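PDB 4AT2: 3-ketosteroid-delta4-5alpha-dehydrogenase from Rhodococcus jostii, which uses bound flavin-adenine dinucleotide to dehydrogenate 3-ketosteroids, probably introducing the C4-C5 double bond of 5alpha-reduced substrates during steroid catabolism. Local coordinates for residues S132-H135 with Y136-V140; E336-Y339 with S340-G344; A362-E365 with E366-A370; E389-E392 with S393-L397; E407-N410 with K411-E415. All coordinates share one frame; numbering follows the deposited sequence. Where two conformers were deposited one is given.

Contact 1: residues S132-H135 with Y136-V140; sequences SVEH and YNWLV
His135 and Leu139 meet one turn apart on helix 132-141, and the imidazole is the group round which this local contact is built. The leucine methyl CD1 lies over a face of the ring, 4.3 Å from its centroid and 26° off the ring normal, which satisfies the geometry of a CH-pi contact. Its nearest ring atom is NE2, with Leu139 CD1 to His135 NE2 at 4.0 Å. CG of His135 stands opposite the backbone N (chi1 -173°), beside its own carbonyl carbon, and the ring is therefore carried along the turn that Leu139 and Trp138 occupy. Trp138 has the same first torsion. Its six-membered ring runs nearly parallel to the imidazole, at 17°, but with centroids 6.0 Å apart the two are slid past each other and barely overlap. Across this contact Tyr136 is met mainly by backbone: its N bonds to Ser132 O at 2.9 Å, and its CB rests 3.5 Å from Val133 O. The remaining i to i+4 bonds include Leu139 N to His135 O at 3.0 Å. The imidazole is also fixed from outside, since NE2 pairs with Ser496 OG and ND1 with Arg500 NH1. The same Arg500 forms a salt bridge with Glu134 and a cation-pi contact with Trp138, so a single guanidinium links three side chains of this helix to helix 490-507. Trp138 packs on helices 51-62 and 202-214, Leu139 also on the latter, and Tyr136 on helix 94-98, which leaves helix 132-141 embedded among the helices of the FAD-binding part of the fold.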
loop_
_atom_site.group_PDB
_atom_site.type_symbol
_atom_site.label_atom_id
_atom_site.label_comp_id
_atom_site.label_asym_id
_atom_site.label_seq_id
_atom_site.Cartn_x
_atom_site.Cartn_y
_atom_site.Cartn_z
ATOM N N SER A 132 -8.736 -26.276 7.452
ATOM C CA SER A 132 -9.960 -25.531 7.810
ATOM C C SER A 132 -11.057 -26.383 8.459
ATOM O O SER A 132 -11.638 -25.995 9.476
ATOM C CB SER A 132 -10.518 -24.770 6.600
ATOM O OG SER A 132 -11.365 -23.708 7.032
ATOM N N VAL A 133 -11.346 -27.539 7.866
ATOM C CA VAL A 133 -12.354 -28.431 8.439
ATOM C C VAL A 133 -11.943 -28.906 9.836
ATOM O O VAL A 133 -12.763 -28.896 10.754
ATOM C CB VAL A 133 -12.660 -29.607 7.479
ATOM C CG1 VAL A 133 -13.582 -30.648 8.123
ATOM C CG2 VAL A 133 -13.285 -29.074 6.196
ATOM N N GLU A 134 -10.669 -29.279 10.008
ATOM C CA GLU A 134 -10.161 -29.667 11.331
ATOM C C GLU A 134 -10.359 -28.528 12.329
ATOM O O GLU A 134 -10.738 -28.757 13.485
ATOM C CB GLU A 134 -8.679 -30.077 11.261
ATOM C CG GLU A 134 -8.109 -30.669 12.564
ATOM C CD GLU A 134 -7.738 -29.628 13.616
ATOM O OE1 GLU A 134 -7.604 -28.438 13.262
ATOM O OE2 GLU A 134 -7.577 -29.992 14.807
ATOM N N HIS A 135 -10.124 -27.300 11.871
ATOM C CA HIS A 135 -10.242 -26.142 12.746
ATOM C C HIS A 135 -11.677 -25.868 13.143
ATOM O O HIS A 135 -11.946 -25.560 14.307
ATOM C CB HIS A 135 -9.566 -24.932 12.117
ATOM C CG HIS A 135 -9.497 -23.732 13.023
ATOM N ND1 HIS A 135 -8.906 -23.768 14.234
ATOM C CD2 HIS A 135 -9.968 -22.438 12.851
ATOM C CE1 HIS A 135 -9.008 -22.556 14.818
ATOM N NE2 HIS A 135 -9.659 -21.741 13.967
ATOM N N TYR A 136 -12.612 -26.024 12.202
ATOM C CA TYR A 136 -14.039 -25.892 12.526
ATOM C C TYR A 136 -14.393 -26.896 13.623
ATOM O O TYR A 136 -15.036 -26.548 14.603
ATOM C CB TYR A 136 -14.923 -26.142 11.298
ATOM C CG TYR A 136 -16.405 -26.159 11.639
ATOM C CD1 TYR A 136 -17.127 -24.972 11.761
ATOM C CD2 TYR A 136 -17.070 -27.366 11.873
ATOM C CE1 TYR A 136 -18.480 -24.982 12.095
ATOM C CE2 TYR A 136 -18.420 -27.388 12.212
ATOM C CZ TYR A 136 -19.122 -26.196 12.311
ATOM O OH TYR A 136 -20.465 -26.216 12.646
ATOM N N ASN A 137 -13.985 -28.146 13.423
ATOM C CA ASN A 137 -14.251 -29.215 14.376
ATOM C C ASN A 137 -13.623 -28.955 15.746
ATOM O O ASN A 137 -14.212 -29.260 16.777
ATOM C CB ASN A 137 -13.785 -30.554 13.795
ATOM C CG ASN A 137 -14.624 -30.991 12.610
ATOM O OD1 ASN A 137 -15.784 -30.587 12.482
ATOM N ND2 ASN A 137 -14.043 -31.806 11.729
ATOM N N TRP A 138 -12.430 -28.375 15.729
ATOM C CA TRP A 138 -11.720 -27.985 16.938
ATOM C C TRP A 138 -12.499 -26.950 17.716
ATOM O O TRP A 138 -12.644 -27.064 18.938
ATOM C CB TRP A 138 -10.338 -27.478 16.546
ATOM C CG TRP A 138 -9.417 -27.191 17.701
ATOM C CD1 TRP A 138 -8.482 -28.048 18.280
ATOM C CD2 TRP A 138 -9.303 -25.940 18.436
ATOM N NE1 TRP A 138 -7.815 -27.421 19.296
ATOM C CE2 TRP A 138 -8.265 -26.155 19.448
ATOM C CE3 TRP A 138 -9.933 -24.700 18.364
ATOM C CZ2 TRP A 138 -7.886 -25.153 20.332
ATOM C CZ3 TRP A 138 -9.546 -23.698 19.271
ATOM C CH2 TRP A 138 -8.545 -23.926 20.223
ATOM N N LEU A 139 -13.047 -25.957 17.021
ATOM C CA LEU A 139 -13.878 -24.933 17.669
ATOM C C LEU A 139 -15.142 -25.532 18.276
ATOM O O LEU A 139 -15.511 -25.218 19.420
ATOM C CB LEU A 139 -14.257 -23.828 16.675
ATOM C CG LEU A 139 -13.070 -23.013 16.173
ATOM C CD1 LEU A 139 -13.481 -22.160 14.954
ATOM C CD2 LEU A 139 -12.496 -22.143 17.293
ATOM N N VAL A 140 -15.798 -26.400 17.511
ATOM C CA VAL A 140 -16.986 -27.093 18.003
ATOM C C VAL A 140 -16.656 -27.893 19.267
ATOM O O VAL A 140 -17.423 -27.857 20.244
ATOM C CB VAL A 140 -17.639 -27.963 16.903
ATOM C CG1 VAL A 140 -18.719 -28.866 17.492
ATOM C CG2 VAL A 140 -18.232 -27.067 15.824
#

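Contact 2: residues E336-Y339 with S340-G344; sequences EDTY and SGRIG
Glu336 O approaches Ile343 CD1 at 4.1 Å, the first touch between the loop and the opening turn of helix 340-350. The carboxylate of Glu336 is engaged away from that turn, by Arg332 and Lys423. At Thr338 both branches are used: CG2 packs on Ile343 CG1 at 3.7 Å, the two side chains sliding past each other in opposite directions, while OG1 lies 3.5 Å from Arg342 CD, where the extended arginine crosses the threonine at about a right angle. A water joins the loop to the helix start, donating to Thr338 O at 2.7 Å and hydrogen-bonding to Ser340 OG. Tyr339 occupies the N-cap position. Its carbonyl accepts Ile343 N at 3.0 Å in the carbonyl plane, with a weaker, bent bond from Arg342 N (123°). With CG directed away from the backbone N (chi1 170°), the phenol lies against the first helical turn. Gly341 N sits 3.4 Å above the ring, over its centre, and Gly341 CA makes a CH-pi contact at 3.7 Å from the centroid. A glycine with no CB is what lets the ring lie this close. Tyr339 lines the androstenedione pocket together with Ser488. Backbone against one face probably limits the turning of the ring, and the bond from its OH to Ser488 OG fixes where that end lies, consistent with an ordered wall of the steroid pocket.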
loop_
_atom_site.group_PDB
_atom_site.type_symbol
_atom_site.label_atom_id
_atom_site.label_comp_id
_atom_site.label_asym_id
_atom_site.label_seq_id
_atom_site.Cartn_x
_atom_site.Cartn_y
_atom_site.Cartn_z
ATOM N N GLU A 336 -23.315 -4.638 -7.818
ATOM C CA GLU A 336 -23.947 -4.228 -6.560
ATOM C C GLU A 336 -24.320 -5.402 -5.659
ATOM O O GLU A 336 -24.803 -5.190 -4.539
ATOM C CB GLU A 336 -25.145 -3.290 -6.824
ATOM C CG GLU A 336 -24.768 -1.934 -7.440
ATOM C CD GLU A 336 -24.555 -1.969 -8.954
ATOM O OE1 GLU A 336 -24.819 -3.021 -9.591
ATOM O OE2 GLU A 336 -24.120 -0.940 -9.526
ATOM N N ASP A 337 -24.075 -6.629 -6.140
ATOM C CA ASP A 337 -24.343 -7.832 -5.352
ATOM C C ASP A 337 -23.088 -8.475 -4.774
ATOM O O ASP A 337 -23.168 -9.526 -4.147
ATOM C CB ASP A 337 -25.174 -8.850 -6.152
ATOM C CG ASP A 337 -24.480 -9.328 -7.421
ATOM O OD1 ASP A 337 -23.466 -8.715 -7.838
ATOM O OD2 ASP A 337 -24.954 -10.333 -7.990
ATOM N N THR A 338 -21.935 -7.832 -4.939
ATOM C CA THR A 338 -20.748 -8.351 -4.269
ATOM C C THR A 338 -20.779 -8.014 -2.781
ATOM O O THR A 338 -21.668 -7.299 -2.310
ATOM C CB THR A 338 -19.415 -7.921 -4.938
ATOM O OG1 THR A 338 -18.341 -8.683 -4.356
ATOM C CG2 THR A 338 -19.135 -6.438 -4.725
ATOM N N TYR A 339 -19.823 -8.576 -2.047
ATOM C CA TYR A 339 -19.632 -8.286 -0.633
ATOM C C TYR A 339 -19.516 -6.775 -0.408
ATOM O O TYR A 339 -18.764 -6.089 -1.101
ATOM C CB TYR A 339 -18.355 -9.009 -0.185
ATOM C CG TYR A 339 -17.816 -8.677 1.193
ATOM C CD1 TYR A 339 -18.639 -8.695 2.311
ATOM C CD2 TYR A 339 -16.460 -8.388 1.368
ATOM C CE1 TYR A 339 -18.134 -8.404 3.575
ATOM C CE2 TYR A 339 -15.941 -8.111 2.624
ATOM C CZ TYR A 339 -16.791 -8.120 3.718
ATOM O OH TYR A 339 -16.284 -7.846 4.972
ATOM N N SER A 340 -20.258 -6.256 0.561
ATOM C CA SER A 340 -20.246 -4.807 0.763
ATOM C C SER A 340 -18.881 -4.268 1.236
ATOM O O SER A 340 -18.580 -3.098 1.032
ATOM C CB SER A 340 -21.433 -4.353 1.617
ATOM O OG SER A 340 -22.630 -4.399 0.833
ATOM N N GLY A 341 -18.048 -5.144 1.815
ATOM C CA GLY A 341 -16.652 -4.804 2.112
ATOM C C GLY A 341 -15.831 -4.565 0.854
ATOM O O GLY A 341 -14.964 -3.697 0.829
ATOM N N ARG A 342 -16.099 -5.356 -0.189
ATOM C CA ARG A 342 -15.441 -5.170 -1.472
ATOM C C ARG A 342 -15.938 -3.873 -2.096
ATOM O O ARG A 342 -15.150 -3.104 -2.638
ATOM C CB ARG A 342 -15.707 -6.368 -2.395
ATOM C CG ARG A 342 -15.035 -6.246 -3.751
ATOM C CD ARG A 342 -14.980 -7.585 -4.489
ATOM N NE ARG A 342 -14.475 -7.348 -5.833
ATOM C CZ ARG A 342 -13.186 -7.285 -6.154
ATOM N NH1 ARG A 342 -12.246 -7.481 -5.233
ATOM N NH2 ARG A 342 -12.843 -7.030 -7.412
ATOM N N ILE A 343 -17.240 -3.609 -1.986
ATOM C CA ILE A 343 -17.775 -2.307 -2.417
ATOM C C ILE A 343 -17.040 -1.158 -1.708
ATOM O O ILE A 343 -16.660 -0.163 -2.345
ATOM C CB ILE A 343 -19.306 -2.218 -2.195
ATOM C CG1 ILE A 343 -20.019 -3.205 -3.143
ATOM C CG2 ILE A 343 -19.792 -0.787 -2.431
ATOM C CD1 ILE A 343 -21.516 -3.337 -2.926
ATOM N N GLY A 344 -16.826 -1.312 -0.403
ATOM C CA GLY A 344 -16.091 -0.324 0.400
ATOM C C GLY A 344 -14.686 -0.100 -0.129
ATOM O O GLY A 344 -14.271 1.046 -0.337
HETATM O O HOH W 1 -23.458 -6.426 -0.478
#

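Contact 3: residues A362-E365 with E366-A370; sequences ASYE and EGAAA
Ala362 O receives Glu366 N at 3.0 Å, and two further i to i+4 bonds carry the backbone along helix 361-369: Gly367 N to Ser363 O, and Ala368 N to Tyr364 O at 2.8 Å. The next one, Ala369 N to Glu365 O, lengthens to 3.2 Å and bends to 127°, a weak bond. Ala369 N also meets Glu366 O within the second segment, and Ala370 N meets Gly367 O, so i to i+3 spacing enters as the helix runs out; by Ala370, with psi at 154°, the chain has left helical geometry. This short helix directly follows strand 356-360 of the four-stranded antiparallel sheet and lies partly buried, with the contact centred about 29 Å from the centre of the chain. Of the side chains, Tyr364 makes the apolar contact. Its CG is swung away from the backbone N (chi1 -176°), which takes the ring along the helix to Ala368, and Tyr364 CE1 lies 3.9 Å from Ala368 CB. Ala368 CB is also 3.3 Å from Tyr364 O. Farther out, the phenol OH reaches Val379 O, and the side chain touches Leu319, Gln380 and Pro381. On another side of the helix, a water spans Ser363 and Glu366: it donates to Glu366 OE2 at 2.9 Å and only weakly to Ser363 OG at 3.3 Å. Glu366, fully extended from CB outward, directs that same OE2 to a salt bridge with Arg322, while Ser363 OG bonds to Asp360.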
loop_
_atom_site.group_PDB
_atom_site.type_symbol
_atom_site.label_atom_id
_atom_site.label_comp_id
_atom_site.label_asym_id
_atom_site.label_seq_id
_atom_site.Cartn_x
_atom_site.Cartn_y
_atom_site.Cartn_z
ATOM N N ALA A 362 -39.803 2.364 -6.215
ATOM C CA ALA A 362 -40.341 1.044 -5.882
ATOM C C ALA A 362 -39.246 0.123 -5.350
ATOM O O ALA A 362 -39.474 -0.641 -4.406
ATOM C CB ALA A 362 -41.031 0.410 -7.085
ATOM N N SER A 363 -38.057 0.189 -5.954
ATOM C CA SER A 363 -36.951 -0.666 -5.514
ATOM C C SER A 363 -36.411 -0.239 -4.155
ATOM O O SER A 363 -36.017 -1.077 -3.337
ATOM C CB SER A 363 -35.825 -0.668 -6.544
ATOM O OG SER A 363 -36.258 -1.276 -7.738
ATOM N N TYR A 364 -36.391 1.067 -3.912
ATOM C CA TYR A 364 -35.995 1.562 -2.610
ATOM C C TYR A 364 -36.957 1.038 -1.534
ATOM O O TYR A 364 -36.510 0.538 -0.493
ATOM C CB TYR A 364 -35.904 3.097 -2.572
ATOM C CG TYR A 364 -35.401 3.564 -1.231
ATOM C CD1 TYR A 364 -36.281 3.720 -0.152
ATOM C CD2 TYR A 364 -34.043 3.773 -1.016
ATOM C CE1 TYR A 364 -35.817 4.106 1.096
ATOM C CE2 TYR A 364 -33.571 4.172 0.226
ATOM C CZ TYR A 364 -34.466 4.327 1.276
ATOM O OH TYR A 364 -34.016 4.713 2.515
ATOM N N GLU A 365 -38.261 1.144 -1.804
ATOM C CA GLU A 365 -39.289 0.676 -0.866
ATOM C C GLU A 365 -39.124 -0.807 -0.566
ATOM O O GLU A 365 -39.196 -1.226 0.593
ATOM C CB GLU A 365 -40.696 0.959 -1.413
ATOM C CG GLU A 365 -41.072 2.431 -1.381
ATOM C CD GLU A 365 -42.368 2.766 -2.115
ATOM O OE1 GLU A 365 -42.885 1.932 -2.904
ATOM O OE2 GLU A 365 -42.866 3.894 -1.912
ATOM N N GLU A 366 -38.871 -1.599 -1.605
ATOM C CA GLU A 366 -38.667 -3.030 -1.416
ATOM C C GLU A 366 -37.407 -3.309 -0.602
ATOM O O GLU A 366 -37.419 -4.121 0.324
ATOM C CB GLU A 366 -38.607 -3.760 -2.756
ATOM C CG GLU A 366 -38.344 -5.253 -2.604
ATOM C CD GLU A 366 -38.310 -5.963 -3.931
ATOM O OE1 GLU A 366 -39.406 -6.265 -4.447
ATOM O OE2 GLU A 366 -37.196 -6.228 -4.452
ATOM N N GLY A 367 -36.317 -2.624 -0.932
ATOM C CA GLY A 367 -35.075 -2.825 -0.184
ATOM C C GLY A 367 -35.189 -2.391 1.272
ATOM O O GLY A 367 -34.638 -3.037 2.169
ATOM N N ALA A 368 -35.912 -1.302 1.505
ATOM C CA ALA A 368 -36.063 -0.754 2.846
ATOM C C ALA A 368 -36.947 -1.628 3.727
ATOM O O ALA A 368 -36.902 -1.504 4.944
ATOM C CB ALA A 368 -36.594 0.674 2.790
ATOM N N ALA A 369 -37.747 -2.498 3.109
ATOM C CA ALA A 369 -38.627 -3.422 3.834
ATOM C C ALA A 369 -37.992 -4.804 4.016
ATOM O O ALA A 369 -38.521 -5.645 4.754
ATOM C CB ALA A 369 -39.957 -3.551 3.105
ATOM N N ALA A 370 -36.877 -5.036 3.327
ATOM C CA ALA A 370 -36.225 -6.349 3.303
ATOM C C ALA A 370 -35.532 -6.628 4.626
ATOM O O ALA A 370 -35.120 -5.705 5.340
ATOM C CB ALA A 370 -35.221 -6.429 2.154
HETATM O O HOH W 2 -36.235 -4.247 -6.337
#

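Contact 4: residues E389-E392 with S393-L397; sequences EELE and SDMGL
Glu392 and Leu397 face each other where helix 388-394 ends, and backbone hydrogen bonds define the turn between them. Glu392 O accepts Leu397 N at 3.1 Å with an N-H...O angle of 148°, a reach of five residues. Met395 N bonds to Leu391 O at 2.9 Å and makes a weak second bond to Glu392 O. Before these come the ordinary helical bonds, Asp394 N to Glu390 O at 2.9 Å and a longer one from Ser393 N to Glu389 O. Apolar contacts follow the same turn. Leu391 CG lies 3.9 Å from Met395 SD, with the two side chains crossing at a slant, and Leu397 CB packs on the aliphatic CG of Glu392, also at 3.9 Å. Met395 CG sits beside its own backbone N (chi1 -68°), which carries the side chain back over Leu391 O, 3.2 Å from CG. Leu391 and Met395 both rest on strands 356-360 and 435-439. Among the polar groups, the carboxylate of the buried Glu392 is gripped by amides just ahead in the chain: OE1 accepts Gly400 N, while OE2 accepts both Leu402 N and Gln403 N. These are amides at the start of helix 401-413, whose dipole would probably favour a negative charge there. The backbone signature is clear: Gly396 has positive phi (76°), its N bonds to Ser393 O at 2.9 Å, and the five-residue bond to Glu392 O spans the turn. Together these make a Schellman motif, the helix C-terminal turn with glycine at C'.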
loop_
_atom_site.group_PDB
_atom_site.type_symbol
_atom_site.label_atom_id
_atom_site.label_comp_id
_atom_site.label_asym_id
_atom_site.label_seq_id
_atom_site.Cartn_x
_atom_site.Cartn_y
_atom_site.Cartn_z
ATOM N N GLU A 389 -32.755 12.614 -16.117
ATOM C CA GLU A 389 -32.240 13.909 -16.551
ATOM C C GLU A 389 -32.290 14.935 -15.405
ATOM O O GLU A 389 -31.314 15.638 -15.160
ATOM C CB GLU A 389 -33.020 14.419 -17.766
ATOM C CG GLU A 389 -32.578 15.804 -18.230
ATOM C CD GLU A 389 -33.274 16.273 -19.492
ATOM O OE1 GLU A 389 -34.225 15.612 -19.966
ATOM O OE2 GLU A 389 -32.861 17.326 -20.011
ATOM N N GLU A 390 -33.419 15.009 -14.700
ATOM C CA GLU A 390 -33.518 15.931 -13.567
ATOM C C GLU A 390 -32.629 15.517 -12.403
ATOM O O GLU A 390 -31.991 16.365 -11.788
ATOM C CB GLU A 390 -34.956 16.040 -13.071
ATOM C CG GLU A 390 -35.887 16.785 -13.996
ATOM C CD GLU A 390 -37.331 16.502 -13.646
ATOM O OE1 GLU A 390 -37.830 15.419 -14.005
ATOM O OE2 GLU A 390 -37.954 17.347 -12.980
ATOM N N LEU A 391 -32.581 14.218 -12.104
ATOM C CA LEU A 391 -31.760 13.735 -10.997
ATOM C C LEU A 391 -30.298 14.102 -11.245
ATOM O O LEU A 391 -29.581 14.533 -10.335
ATOM C CB LEU A 391 -31.912 12.214 -10.829
ATOM C CG LEU A 391 -31.242 11.606 -9.595
ATOM C CD1 LEU A 391 -31.890 12.086 -8.296
ATOM C CD2 LEU A 391 -31.318 10.088 -9.675
ATOM N N GLU A 392 -29.877 13.925 -12.496
ATOM C CA GLU A 392 -28.498 14.223 -12.911
ATOM C C GLU A 392 -28.126 15.679 -12.625
ATOM O O GLU A 392 -27.078 15.946 -12.042
ATOM C CB GLU A 392 -28.352 13.916 -14.397
ATOM C CG GLU A 392 -27.003 14.230 -15.029
ATOM C CD GLU A 392 -27.053 13.927 -16.508
ATOM O OE1 GLU A 392 -27.601 14.751 -17.268
ATOM O OE2 GLU A 392 -26.583 12.839 -16.903
ATOM N N SER A 393 -28.991 16.599 -13.041
ATOM C CA SER A 393 -28.786 18.021 -12.782
ATOM C C SER A 393 -28.779 18.311 -11.279
ATOM O O SER A 393 -27.896 19.017 -10.775
ATOM C CB SER A 393 -29.850 18.854 -13.489
ATOM O OG SER A 393 -29.652 20.230 -13.218
ATOM N N ASP A 394 -29.750 17.730 -10.570
ATOM C CA ASP A 394 -29.871 17.880 -9.109
ATOM C C ASP A 394 -28.574 17.514 -8.394
ATOM O O ASP A 394 -28.173 18.165 -7.431
ATOM C CB ASP A 394 -30.997 16.988 -8.555
ATOM C CG ASP A 394 -32.398 17.426 -8.992
ATOM O OD1 ASP A 394 -32.586 18.555 -9.504
ATOM O OD2 ASP A 394 -33.339 16.621 -8.797
ATOM N N MET A 395 -27.924 16.456 -8.871
ATOM C CA MET A 395 -26.707 15.934 -8.268
ATOM C C MET A 395 -25.463 16.717 -8.684
ATOM O O MET A 395 -24.374 16.443 -8.178
ATOM C CB MET A 395 -26.518 14.470 -8.663
ATOM C CG MET A 395 -27.552 13.530 -8.072
ATOM S SD MET A 395 -27.425 11.900 -8.815
ATOM C CE MET A 395 -25.917 11.324 -8.040
ATOM N N GLY A 396 -25.632 17.648 -9.621
ATOM C CA GLY A 396 -24.518 18.460 -10.129
ATOM C C GLY A 396 -23.605 17.725 -11.100
ATOM O O GLY A 396 -22.451 18.134 -11.314
ATOM N N LEU A 397 -24.104 16.638 -11.683
ATOM C CA LEU A 397 -23.336 15.902 -12.694
ATOM C C LEU A 397 -23.492 16.562 -14.064
ATOM O O LEU A 397 -24.541 17.123 -14.366
ATOM C CB LEU A 397 -23.793 14.433 -12.745
ATOM C CG LEU A 397 -23.470 13.562 -11.523
ATOM C CD1 LEU A 397 -24.172 12.199 -11.577
ATOM C CD2 LEU A 397 -21.967 13.367 -11.380
#

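Contact 5: residues E407-N410 with K411-E415; sequences EVYN and KHAAE
Tyr409 CG lies opposite the backbone N (chi1 178°), whereas His412 CG is turned back beside its own N (chi1 -64°). These torsions bring the phenol to Ala413 and the imidazole to Val408, each an i, i+4 neighbour in the last turns of helix 401-413. The methyl of Ala413 lies over one face of the Tyr409 ring, with CB 3.9 Å from CE2. The same two residues are joined through the backbone, Ala413 N to Tyr409 O at 2.7 Å in the carbonyl plane. His412 lies alongside Val408, pointing the same way: CD2 is 4.0 Å from Val408 CG1, and the ring edge meets Val408 O, whose hydrogen bond from His412 N is long and weak at 3.3 Å. Lys411, bent at its outer torsions, folds back along Val408. This face of the helix meets the second subunit: Val408 packs on Gly400 of that subunit, while Lys411 NZ and His412 NE2 both hydrogen-bond to its Ala399 O. Within the chain, Tyr409 OH meets Lys423 and Asn410 OD1 accepts Ile431 N. The curled lysine leaves its NZ 4.2 Å from Val408 CG1.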
loop_
_atom_site.group_PDB
_atom_site.type_symbol
_atom_site.label_atom_id
_atom_site.label_comp_id
_atom_site.label_asym_id
_atom_site.label_seq_id
_atom_site.Cartn_x
_atom_site.Cartn_y
_atom_site.Cartn_z
ATOM N N GLU A 407 -29.085 4.713 -19.370
ATOM C CA GLU A 407 -29.600 4.248 -20.677
ATOM C C GLU A 407 -28.956 2.909 -21.067
ATOM O O GLU A 407 -29.658 1.966 -21.457
ATOM C CB GLU A 407 -29.364 5.285 -21.778
ATOM C CG GLU A 407 -30.354 6.438 -21.760
ATOM C CD GLU A 407 -29.902 7.624 -22.595
ATOM O OE1 GLU A 407 -28.938 7.491 -23.388
ATOM O OE2 GLU A 407 -30.510 8.713 -22.445
ATOM N N VAL A 408 -27.634 2.828 -20.947
ATOM C CA VAL A 408 -26.893 1.620 -21.339
ATOM C C VAL A 408 -27.232 0.482 -20.372
ATOM O O VAL A 408 -27.515 -0.647 -20.798
ATOM C CB VAL A 408 -25.371 1.890 -21.413
ATOM C CG1 VAL A 408 -24.575 0.599 -21.664
ATOM C CG2 VAL A 408 -25.083 2.920 -22.500
ATOM N N TYR A 409 -27.273 0.792 -19.079
ATOM C CA TYR A 409 -27.616 -0.219 -18.086
ATOM C C TYR A 409 -28.994 -0.785 -18.380
ATOM O O TYR A 409 -29.192 -2.005 -18.380
ATOM C CB TYR A 409 -27.590 0.372 -16.674
ATOM C CG TYR A 409 -27.976 -0.632 -15.608
ATOM C CD1 TYR A 409 -27.037 -1.535 -15.111
ATOM C CD2 TYR A 409 -29.280 -0.684 -15.107
ATOM C CE1 TYR A 409 -27.387 -2.463 -14.140
ATOM C CE2 TYR A 409 -29.636 -1.604 -14.131
ATOM C CZ TYR A 409 -28.680 -2.487 -13.655
ATOM O OH TYR A 409 -29.016 -3.406 -12.695
ATOM N N ASN A 410 -29.946 0.109 -18.634
ATOM C CA ASN A 410 -31.318 -0.315 -18.873
ATOM C C ASN A 410 -31.498 -1.108 -20.151
ATOM O O ASN A 410 -32.328 -2.019 -20.191
ATOM C CB ASN A 410 -32.267 0.881 -18.885
ATOM C CG ASN A 410 -32.604 1.366 -17.493
ATOM O OD1 ASN A 410 -32.131 0.817 -16.496
ATOM N ND2 ASN A 410 -33.458 2.394 -17.418
ATOM N N LYS A 411 -30.750 -0.761 -21.197
ATOM C CA LYS A 411 -30.866 -1.501 -22.463
ATOM C C LYS A 411 -30.536 -2.978 -22.234
ATOM O O LYS A 411 -31.264 -3.881 -22.670
ATOM C CB LYS A 411 -29.935 -0.891 -23.522
ATOM C CG LYS A 411 -29.927 -1.645 -24.843
ATOM C CD LYS A 411 -29.077 -0.926 -25.883
ATOM C CE LYS A 411 -27.605 -1.253 -25.713
ATOM N NZ LYS A 411 -26.837 -0.146 -25.072
ATOM N N HIS A 412 -29.452 -3.224 -21.514
ATOM C CA HIS A 412 -29.047 -4.599 -21.224
ATOM C C HIS A 412 -29.870 -5.207 -20.124
ATOM O O HIS A 412 -30.173 -6.397 -20.160
ATOM C CB HIS A 412 -27.560 -4.660 -20.918
ATOM C CG HIS A 412 -26.699 -4.276 -22.093
ATOM N ND1 HIS A 412 -26.461 -5.116 -23.123
ATOM C CD2 HIS A 412 -26.051 -3.084 -22.397
ATOM C CE1 HIS A 412 -25.674 -4.501 -24.034
ATOM N NE2 HIS A 412 -25.426 -3.255 -23.595
ATOM N N ALA A 413 -30.280 -4.398 -19.153
ATOM C CA ALA A 413 -31.045 -4.933 -18.008
ATOM C C ALA A 413 -32.431 -5.441 -18.415
ATOM O O ALA A 413 -32.994 -6.305 -17.739
ATOM C CB ALA A 413 -31.173 -3.887 -16.911
ATOM N N ALA A 414 -32.973 -4.905 -19.502
ATOM C CA ALA A 414 -34.263 -5.374 -20.037
ATOM C C ALA A 414 -34.144 -6.824 -20.530
ATOM O O ALA A 414 -35.158 -7.523 -20.706
ATOM C CB ALA A 414 -34.759 -4.449 -21.148
ATOM N N GLU A 415 -32.902 -7.265 -20.730
ATOM C CA GLU A 415 -32.579 -8.640 -21.114
ATOM C C GLU A 415 -31.975 -9.422 -19.934
ATOM O O GLU A 415 -31.411 -10.507 -20.122
ATOM C CB GLU A 415 -31.627 -8.639 -22.329
ATOM C CG GLU A 415 -32.188 -7.873 -23.532
ATOM C CD GLU A 415 -31.201 -7.664 -24.669
ATOM O OE1 GLU A 415 -30.086 -8.236 -24.652
ATOM O OE2 GLU A 415 -31.552 -6.908 -25.607
#

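Overall arrangement
Contacts 1 and 2 are buried; contact 2 touches the steroid through Tyr339, whose side chain is about 8 Å from the flavin cofactor, and the His135 side chain of contact 1 is about 11 Å from it. Contacts 3, 4 and 5 are partly buried, with centres 29 to 37 Å from the middle of the chain. Contacts 3 and 4 border the same antiparallel sheet, the first following one of its strands and the second packing on three. Contacts 4 and 5 lie on successive helices, tied through the Glu392 carboxylate. Chemistry follows place: shared arginine and ring packing in contact 1, a glycine-backed ring in contact 2, helix ends in contacts 3, 4 and 5, the last also carrying intersubunit bonds.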